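Local coordinates for protein YrdA (Escherichia coli, PDB 3TIO) that binds zinc and resembles the gamma-class carbonic anhydrases, a family to which it is assigned, although its own reaction is not established, at residues D21-V26 and I38-V43; G83-V88 and G100-V105; G108-D113 and G126-Q131. The protein carries 1 engineered substitution. One frame throughout, in Å; residues are numbered along the deposited sequence.

Contact 1 (D21-V26 and I38-V43); sequences DDSSVV and IWPLVV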
loop_
_atom_site.group_PDB
_atom_site.type_symbol
_atom_site.label_atom_id
_atom_site.label_comp_id
_atom_site.label_asym_id
_atom_site.label_seq_id
_atom_site.Cartn_x
_atom_site.Cartn_y
_atom_site.Cartn_z
ATOM N N ASP A 21 -10.399 -9.005 -10.491
ATOM C CA ASP A 21 -11.407 -8.296 -9.715
ATOM C C ASP A 21 -11.833 -7.000 -10.393
ATOM O O ASP A 21 -11.012 -6.291 -10.972
ATOM C CB ASP A 21 -10.887 -7.973 -8.318
ATOM C CG ASP A 21 -12.001 -7.583 -7.372
ATOM O OD1 ASP A 21 -12.712 -8.493 -6.896
ATOM O OD2 ASP A 21 -12.179 -6.375 -7.122
ATOM N N ASP A 22 -13.122 -6.686 -10.300
ATOM C CA ASP A 22 -13.661 -5.477 -10.907
ATOM C C ASP A 22 -13.024 -4.191 -10.381
ATOM O O ASP A 22 -13.089 -3.157 -11.037
ATOM C CB ASP A 22 -15.181 -5.405 -10.696
ATOM C CG ASP A 22 -15.922 -6.544 -11.372
ATOM O OD1 ASP A 22 -15.701 -6.766 -12.581
ATOM O OD2 ASP A 22 -16.731 -7.214 -10.695
ATOM N N SER A 23 -12.407 -4.253 -9.201
ATOM C CA SER A 23 -11.785 -3.068 -8.614
ATOM C C SER A 23 -10.321 -2.891 -9.006
ATOM O O SER A 23 -9.686 -1.911 -8.618
ATOM C CB SER A 23 -11.877 -3.125 -7.087
ATOM O OG SER A 23 -11.014 -4.119 -6.561
ATOM N N SER A 24 -9.785 -3.834 -9.771
ATOM C CA SER A 24 -8.388 -3.754 -10.170
ATOM C C SER A 24 -8.153 -3.068 -11.509
ATOM O O SER A 24 -9.086 -2.837 -12.281
ATOM C CB SER A 24 -7.773 -5.148 -10.136
ATOM O OG SER A 24 -7.725 -5.590 -8.783
ATOM N N VAL A 25 -6.892 -2.737 -11.766
ATOM C CA VAL A 25 -6.503 -2.012 -12.966
ATOM C C VAL A 25 -5.345 -2.702 -13.678
ATOM O O VAL A 25 -4.258 -2.822 -13.122
ATOM C CB VAL A 25 -6.073 -0.574 -12.585
ATOM C CG1 VAL A 25 -5.784 0.243 -13.830
ATOM C CG2 VAL A 25 -7.155 0.086 -11.736
ATOM N N VAL A 26 -5.585 -3.151 -14.908
ATOM C CA VAL A 26 -4.566 -3.827 -15.707
ATOM C C VAL A 26 -4.377 -2.999 -16.977
ATOM O O VAL A 26 -5.295 -2.868 -17.793
ATOM C CB VAL A 26 -5.002 -5.268 -16.051
ATOM C CG1 VAL A 26 -3.898 -5.983 -16.816
ATOM C CG2 VAL A 26 -5.322 -6.027 -14.773
ATOM N N ILE A 38 -6.201 -12.248 -10.173
ATOM C CA ILE A 38 -5.827 -10.889 -9.787
ATOM C C ILE A 38 -6.911 -10.420 -8.827
ATOM O O ILE A 38 -8.056 -10.195 -9.221
ATOM C CB ILE A 38 -5.776 -9.944 -11.004
ATOM C CG1 ILE A 38 -4.878 -10.538 -12.096
ATOM C CG2 ILE A 38 -5.269 -8.574 -10.578
ATOM C CD1 ILE A 38 -3.470 -10.876 -11.640
ATOM N N TRP A 39 -6.533 -10.274 -7.565
ATOM C CA TRP A 39 -7.472 -9.890 -6.524
ATOM C C TRP A 39 -7.741 -8.381 -6.422
ATOM O O TRP A 39 -7.173 -7.593 -7.174
ATOM C CB TRP A 39 -6.992 -10.524 -5.215
ATOM C CG TRP A 39 -7.005 -12.032 -5.348
ATOM C CD1 TRP A 39 -6.084 -12.810 -5.999
ATOM C CD2 TRP A 39 -8.064 -12.914 -4.959
ATOM N NE1 TRP A 39 -6.512 -14.116 -6.047
ATOM C CE2 TRP A 39 -7.725 -14.208 -5.417
ATOM C CE3 TRP A 39 -9.274 -12.733 -4.275
ATOM C CZ2 TRP A 39 -8.554 -15.318 -5.208
ATOM C CZ3 TRP A 39 -10.097 -13.833 -4.072
ATOM C CH2 TRP A 39 -9.733 -15.110 -4.538
ATOM N N PRO A 40 -8.641 -7.966 -5.510
ATOM C CA PRO A 40 -8.989 -6.552 -5.335
ATOM C C PRO A 40 -7.883 -5.516 -5.203
ATOM O O PRO A 40 -6.836 -5.763 -4.607
ATOM C CB PRO A 40 -9.882 -6.566 -4.096
ATOM C CG PRO A 40 -10.580 -7.868 -4.217
ATOM C CD PRO A 40 -9.457 -8.808 -4.613
ATOM N N LEU A 41 -8.170 -4.343 -5.759
ATOM C CA LEU A 41 -7.301 -3.173 -5.721
ATOM C C LEU A 41 -5.845 -3.414 -6.089
ATOM O O LEU A 41 -4.921 -2.951 -5.413
ATOM C CB LEU A 41 -7.408 -2.498 -4.347
ATOM C CG LEU A 41 -8.806 -1.962 -4.010
ATOM C CD1 LEU A 41 -8.754 -1.192 -2.700
ATOM C CD2 LEU A 41 -9.300 -1.050 -5.121
ATOM N N VAL A 42 -5.652 -4.146 -7.177
ATOM C CA VAL A 42 -4.323 -4.434 -7.685
ATOM C C VAL A 42 -4.113 -3.604 -8.943
ATOM O O VAL A 42 -5.053 -3.381 -9.711
ATOM C CB VAL A 42 -4.174 -5.934 -8.059
ATOM C CG1 VAL A 42 -2.912 -6.153 -8.900
ATOM C CG2 VAL A 42 -4.117 -6.782 -6.800
ATOM N N VAL A 43 -2.891 -3.119 -9.132
ATOM C CA VAL A 43 -2.552 -2.379 -10.338
ATOM C C VAL A 43 -1.414 -3.132 -11.011
ATOM O O VAL A 43 -0.429 -3.478 -10.363
ATOM C CB VAL A 43 -2.042 -0.945 -10.057
ATOM C CG1 VAL A 43 -1.756 -0.229 -11.382
ATOM C CG2 VAL A 43 -3.057 -0.170 -9.245
#
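Two neighbouring serines adopt different first torsions and thereby reach adjacent points of the backbone at 38-43. Ser24 holds OG anti to its carbonyl carbon (chi1 -67°), where the hydroxyl faces Trp39 and Val42; Ser23 turns OG between its backbone N and carbonyl carbon (chi1 71°), which brings it up to Leu41. The Ser24 hydroxyl is used in both senses: OG donates to Trp39 O at 2.6 Å, tilted out of the plane of that carbonyl, and accepts from Val42 N at 3.0 Å along a nearly straight bond. Ser23 OG accepts from Leu41 N, also at 3.0 Å, and in turn donates a hydrogen bond to Asp21 OD2 at 2.6 Å. That carboxylate oxygen is gripped twice, since Ser23 N approaches it from the other face of its plane and closes an Asx turn within the type I turn Asp21-Ser24. With its rotation restrained in this way, the Asp21 side chain crosses that of Pro40 at about a right angle, Asp21 CG 3.5 Å from Pro40 CG. Here, in the left-handed parallel beta-helix of the gamma-class carbonic anhydrases, two serine hydroxyls satisfy peptide groups where one coil turns above the next, and strand pairing takes over beyond. At one end Asp21 N donates to Ile38 O (2.9 Å); at the other Val25 N meets Val42 O at 2.8 Å, and Val25 pairs with Val43 as a parallel bridge whose two side chains share a face. This face packs against another subunit, Val25 on Ser23 and Val43 on Leu41 of that neighbour. The indole of Trp39 points away from segment 21-26 and meets Tyr167 of the C-terminal helix 154-176 edge-to-face.

Contact 2 (G83-V88 and G100-V105); sequences GEDVTV and GNRVLV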
loop_
_atom_site.group_PDB
_atom_site.type_symbol
_atom_site.label_atom_id
_atom_site.label_comp_id
_atom_site.label_asym_id
_atom_site.label_seq_id
_atom_site.Cartn_x
_atom_site.Cartn_y
_atom_site.Cartn_z
ATOM N N GLY A 83 6.834 -16.494 -12.766
ATOM C CA GLY A 83 6.590 -17.864 -13.185
ATOM C C GLY A 83 5.230 -18.448 -12.847
ATOM O O GLY A 83 4.262 -17.719 -12.621
ATOM N N GLU A 84 5.163 -19.777 -12.816
ATOM C CA GLU A 84 3.921 -20.487 -12.519
ATOM C C GLU A 84 3.836 -20.895 -11.050
ATOM O O GLU A 84 4.855 -21.044 -10.376
ATOM C CB GLU A 84 3.809 -21.749 -13.382
ATOM C CG GLU A 84 4.086 -21.541 -14.860
ATOM C CD GLU A 84 3.818 -22.791 -15.676
ATOM O OE1 GLU A 84 4.153 -23.895 -15.198
ATOM O OE2 GLU A 84 3.280 -22.669 -16.798
ATOM N N ASP A 85 2.611 -21.089 -10.569
ATOM C CA ASP A 85 2.373 -21.497 -9.188
ATOM C C ASP A 85 3.036 -20.551 -8.188
ATOM O O ASP A 85 3.557 -20.978 -7.156
ATOM C CB ASP A 85 2.876 -22.925 -8.969
ATOM C CG ASP A 85 2.140 -23.940 -9.821
ATOM O OD1 ASP A 85 2.810 -24.785 -10.453
ATOM O OD2 ASP A 85 0.893 -23.896 -9.857
ATOM N N VAL A 86 3.014 -19.263 -8.506
ATOM C CA VAL A 86 3.601 -18.255 -7.633
ATOM C C VAL A 86 2.506 -17.601 -6.804
ATOM O O VAL A 86 1.424 -17.305 -7.309
ATOM C CB VAL A 86 4.331 -17.161 -8.440
ATOM C CG1 VAL A 86 4.740 -16.008 -7.521
ATOM C CG2 VAL A 86 5.558 -17.752 -9.112
ATOM N N THR A 87 2.797 -17.398 -5.525
ATOM C CA THR A 87 1.863 -16.756 -4.614
ATOM C C THR A 87 2.419 -15.378 -4.266
ATOM O O THR A 87 3.404 -15.265 -3.540
ATOM C CB THR A 87 1.686 -17.587 -3.325
ATOM O OG1 THR A 87 1.042 -18.827 -3.648
ATOM C CG2 THR A 87 0.835 -16.832 -2.305
ATOM N N VAL A 88 1.807 -14.337 -4.819
ATOM C CA VAL A 88 2.234 -12.973 -4.532
ATOM C C VAL A 88 1.282 -12.440 -3.468
ATOM O O VAL A 88 0.110 -12.173 -3.739
ATOM C CB VAL A 88 2.182 -12.095 -5.797
ATOM C CG1 VAL A 88 2.559 -10.655 -5.458
ATOM C CG2 VAL A 88 3.139 -12.658 -6.845
ATOM N N GLY A 100 10.788 -16.928 -10.367
ATOM C CA GLY A 100 10.654 -18.259 -10.930
ATOM C C GLY A 100 9.330 -18.928 -10.623
ATOM O O GLY A 100 8.307 -18.265 -10.457
ATOM N N ASN A 101 9.355 -20.255 -10.544
ATOM C CA ASN A 101 8.160 -21.036 -10.263
ATOM C C ASN A 101 8.093 -21.451 -8.800
ATOM O O ASN A 101 9.122 -21.630 -8.148
ATOM C CB ASN A 101 8.135 -22.289 -11.147
ATOM C CG ASN A 101 8.295 -21.967 -12.617
ATOM O OD1 ASN A 101 7.563 -21.148 -13.166
ATOM N ND2 ASN A 101 9.257 -22.620 -13.267
ATOM N N ARG A 102 6.873 -21.602 -8.296
ATOM C CA ARG A 102 6.642 -22.015 -6.917
ATOM C C ARG A 102 7.391 -21.135 -5.924
ATOM O O ARG A 102 8.265 -21.598 -5.190
ATOM C CB ARG A 102 7.047 -23.480 -6.735
ATOM C CG ARG A 102 6.327 -24.435 -7.687
ATOM C CD ARG A 102 6.782 -25.875 -7.476
ATOM N NE ARG A 102 8.217 -26.021 -7.687
ATOM C CZ ARG A 102 8.810 -25.994 -8.876
ATOM N NH1 ARG A 102 8.089 -25.837 -9.978
ATOM N NH2 ARG A 102 10.128 -26.100 -8.963
ATOM N N VAL A 103 7.046 -19.854 -5.928
ATOM C CA VAL A 103 7.647 -18.879 -5.029
ATOM C C VAL A 103 6.530 -18.216 -4.242
ATOM O O VAL A 103 5.465 -17.939 -4.784
ATOM C CB VAL A 103 8.405 -17.777 -5.806
ATOM C CG1 VAL A 103 8.877 -16.681 -4.846
ATOM C CG2 VAL A 103 9.590 -18.383 -6.538
ATOM N N LEU A 104 6.770 -17.983 -2.960
ATOM C CA LEU A 104 5.785 -17.308 -2.131
ATOM C C LEU A 104 6.416 -15.994 -1.692
ATOM O O LEU A 104 7.463 -15.985 -1.034
ATOM C CB LEU A 104 5.415 -18.161 -0.912
ATOM C CG LEU A 104 4.243 -17.626 -0.081
ATOM C CD1 LEU A 104 3.561 -18.772 0.655
ATOM C CD2 LEU A 104 4.739 -16.570 0.896
ATOM N N VAL A 105 5.800 -14.887 -2.093
ATOM C CA VAL A 105 6.293 -13.564 -1.728
ATOM C C VAL A 105 5.415 -13.050 -0.590
ATOM O O VAL A 105 4.249 -12.718 -0.801
ATOM C CB VAL A 105 6.219 -12.578 -2.919
ATOM C CG1 VAL A 105 6.867 -11.255 -2.527
ATOM C CG2 VAL A 105 6.915 -13.171 -4.150
HETATM O O HOH W 1 5.370 -25.648 -10.646
#
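Thr87 and Leu104 lie side by side and point the same way, with Thr87 CG2 4.1 Å from Leu104 CG, on the face toward helix 154-176. Here, from Val86 to Val88 and Val103 to Val105, two successive coils of the beta-helix are in close parallel register: Thr87 N donates to Val103 O, and Thr87 O takes Val105 N at 2.8 Å in an almost straight bond. Packing stays tight at Val86, whose CG2 comes within 3.1 Å of Gly100 O. The polar end of Thr87 turns elsewhere, to Ser163 and Asn58.

The outer turn, with Glu84, Asp85, Asn101 and Arg102, is partly exposed and wetter, though still close at Gly83, where a beta carbon would probably clash with Gly100 O and Asn101 OD1. In Asn101, chi1 -53° sets CG beside the backbone N, and the turn about chi2 then brings OD1 to Glu84 N; the 2.8 Å bond lies in the amide's carbonyl plane, on a lone pair, with an N-H...O angle of 173°. In return Glu84 O accepts from Arg102 N at 3.0 Å. Beyond them Asp85 OD1 and Arg102 NH1 stand 5.4 Å apart, joined by one water that donates to the acid and accepts from the guanidinium edge. Each has a direct salt bridge elsewhere, Asp85 with Arg56 and Arg102 with Asp120. Opposite charges thus probably attract between coils through water as well as by direct pairing.

Contact 3 (G108-D113 and G126-Q131); sequences GSILLD and GSLVPQ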
loop_
_atom_site.group_PDB
_atom_site.type_symbol
_atom_site.label_atom_id
_atom_site.label_comp_id
_atom_site.label_asym_id
_atom_site.label_seq_id
_atom_site.Cartn_x
_atom_site.Cartn_y
_atom_site.Cartn_z
ATOM N N GLY A 108 3.241 -7.512 1.868
ATOM C CA GLY A 108 3.918 -6.269 2.188
ATOM C C GLY A 108 5.363 -6.164 1.737
ATOM O O GLY A 108 6.032 -5.169 2.018
ATOM N N SER A 109 5.860 -7.179 1.040
ATOM C CA SER A 109 7.243 -7.151 0.580
ATOM C C SER A 109 7.448 -6.259 -0.636
ATOM O O SER A 109 6.498 -5.933 -1.353
ATOM C CB SER A 109 7.725 -8.564 0.251
ATOM O OG SER A 109 7.773 -9.355 1.424
ATOM N N ILE A 110 8.700 -5.874 -0.859
ATOM C CA ILE A 110 9.076 -5.026 -1.985
ATOM C C ILE A 110 10.226 -5.699 -2.731
ATOM O O ILE A 110 11.275 -5.963 -2.143
ATOM C CB ILE A 110 9.555 -3.628 -1.509
ATOM C CG1 ILE A 110 8.425 -2.901 -0.774
ATOM C CG2 ILE A 110 10.027 -2.806 -2.698
ATOM C CD1 ILE A 110 8.837 -1.557 -0.193
ATOM N N LEU A 111 10.026 -5.993 -4.013
ATOM C CA LEU A 111 11.065 -6.615 -4.834
ATOM C C LEU A 111 11.457 -5.601 -5.900
ATOM O O LEU A 111 10.627 -5.192 -6.719
ATOM C CB LEU A 111 10.553 -7.912 -5.472
ATOM C CG LEU A 111 10.649 -9.184 -4.616
ATOM C CD1 LEU A 111 9.843 -9.034 -3.337
ATOM C CD2 LEU A 111 10.149 -10.373 -5.422
ATOM N N LEU A 112 12.722 -5.192 -5.883
ATOM C CA LEU A 112 13.208 -4.176 -6.803
ATOM C C LEU A 112 13.762 -4.649 -8.137
ATOM O O LEU A 112 13.957 -5.840 -8.372
ATOM C CB LEU A 112 14.237 -3.301 -6.087
ATOM C CG LEU A 112 13.656 -2.613 -4.847
ATOM C CD1 LEU A 112 14.753 -1.865 -4.101
ATOM C CD2 LEU A 112 12.530 -1.668 -5.264
ATOM N N ASP A 113 14.020 -3.677 -9.003
ATOM C CA ASP A 113 14.512 -3.924 -10.349
ATOM C C ASP A 113 15.732 -4.823 -10.445
ATOM O O ASP A 113 16.698 -4.671 -9.700
ATOM C CB ASP A 113 14.809 -2.589 -11.025
ATOM C CG ASP A 113 13.618 -1.663 -11.010
ATOM O OD1 ASP A 113 12.966 -1.515 -12.060
ATOM O OD2 ASP A 113 13.331 -1.094 -9.938
ATOM N N GLY A 126 6.854 -8.370 4.715
ATOM C CA GLY A 126 7.551 -7.121 4.983
ATOM C C GLY A 126 9.016 -7.054 4.610
ATOM O O GLY A 126 9.759 -6.222 5.135
ATOM N N SER A 127 9.436 -7.909 3.686
ATOM C CA SER A 127 10.826 -7.942 3.259
ATOM C C SER A 127 11.098 -6.995 2.104
ATOM O O SER A 127 10.176 -6.548 1.421
ATOM C CB SER A 127 11.210 -9.357 2.819
ATOM O OG SER A 127 11.153 -10.272 3.898
ATOM N N LEU A 128 12.372 -6.685 1.900
ATOM C CA LEU A 128 12.780 -5.843 0.790
ATOM C C LEU A 128 13.942 -6.529 0.086
ATOM O O LEU A 128 14.974 -6.822 0.702
ATOM C CB LEU A 128 13.196 -4.446 1.263
ATOM C CG LEU A 128 13.502 -3.484 0.107
ATOM C CD1 LEU A 128 13.224 -2.052 0.536
ATOM C CD2 LEU A 128 14.941 -3.652 -0.350
ATOM N N VAL A 129 13.753 -6.813 -1.197
ATOM C CA VAL A 129 14.782 -7.455 -2.008
ATOM C C VAL A 129 15.427 -6.370 -2.864
ATOM O O VAL A 129 14.790 -5.813 -3.767
ATOM C CB VAL A 129 14.181 -8.542 -2.927
ATOM C CG1 VAL A 129 15.286 -9.211 -3.739
ATOM C CG2 VAL A 129 13.429 -9.570 -2.092
ATOM N N PRO A 130 16.701 -6.051 -2.585
ATOM C CA PRO A 130 17.465 -5.026 -3.308
ATOM C C PRO A 130 17.586 -5.273 -4.808
ATOM O O PRO A 130 17.416 -6.394 -5.284
ATOM C CB PRO A 130 18.832 -5.064 -2.623
ATOM C CG PRO A 130 18.522 -5.557 -1.249
ATOM C CD PRO A 130 17.519 -6.646 -1.515
ATOM N N GLN A 131 17.900 -4.213 -5.548
ATOM C CA GLN A 131 18.061 -4.314 -6.990
ATOM C C GLN A 131 19.133 -5.337 -7.353
ATOM O O GLN A 131 20.184 -5.411 -6.711
ATOM C CB GLN A 131 18.444 -2.955 -7.583
ATOM C CG GLN A 131 17.407 -1.864 -7.380
ATOM C CD GLN A 131 17.806 -0.558 -8.041
ATOM O OE1 GLN A 131 17.996 -0.495 -9.256
ATOM N NE2 GLN A 131 17.937 0.495 -7.241
#
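Ser109 OG serves two partners: it accepts from Ser127 N at 3.2 Å, somewhat bent, and donates to Gly106 O just upstream. The hydroxyl reaches this position by lying anti to the carbonyl carbon of its own residue (chi1 -66°), close beside its backbone N. Because an alanine here lacks the hydroxyl, Ser127 N would probably lose its acceptor and Gly106 O its mate at the point where the two strands begin to pair. Ser127 repeats the pattern one coil later, with its own OG bonded to Gly124 O. From this corner a parallel ladder runs on: Ile110 N donates to Ser127 O at 2.8 Å, Ile110 O receives Val129 N at the same length, and Leu112 N closes on Val129 O at 3.0 Å. The segments run within 2° of each other, as befits successive coils of a left-handed beta-helix built from hexapeptide repeats, in which equivalent residues stack from coil to coil. On one face of this wall, turned into the interior of the beta-helix, the Leu111 and Val129 side chains cross obliquely, Leu111 CG 3.8 Å from Val129 CG2. On the other, Ile110 and Leu128 pack side chain to side chain, and Leu112 CD1 slants up to Leu128 CD2 at 4.2 Å; Ile110, Leu112 and Leu128 also touch Gly108, Met107 and Ala125 of a neighbouring subunit. Past the ladder, the aliphatic part of Gln131 continues the packing, its CG resting 3.7 Å from Leu112 CB. Asp113 leads toward the metal: its OD1 bonds Thr68 OG1 and, more weakly, ND1 of His95, one of the three histidine residues of the zinc site.

Overall arrangement
The three contacts sample one beta-helix in chain order, each joining adjacent coils before the next begins. Contact 1 lies in the early coils, its centre about 19 Å from that of contact 2 and about 21 Å from that of contact 3; the centres of contacts 2 and 3 are about 15 Å apart. Contacts 1 and 3 reach the same parallel sheet, with strands 25-27 and 43-46 toward one end and 110-111 and 128-129 at the other, and both touch the same neighbouring subunit. Strands 103-105 and 110-111 follow each other round a corner, where Val105 CG1 meets Leu111 CD1 at 3.8 Å. The wall shared by contacts 1 and 3 thus contributes to the subunit interfaces, while that of contact 2 is covered by helix 154-176.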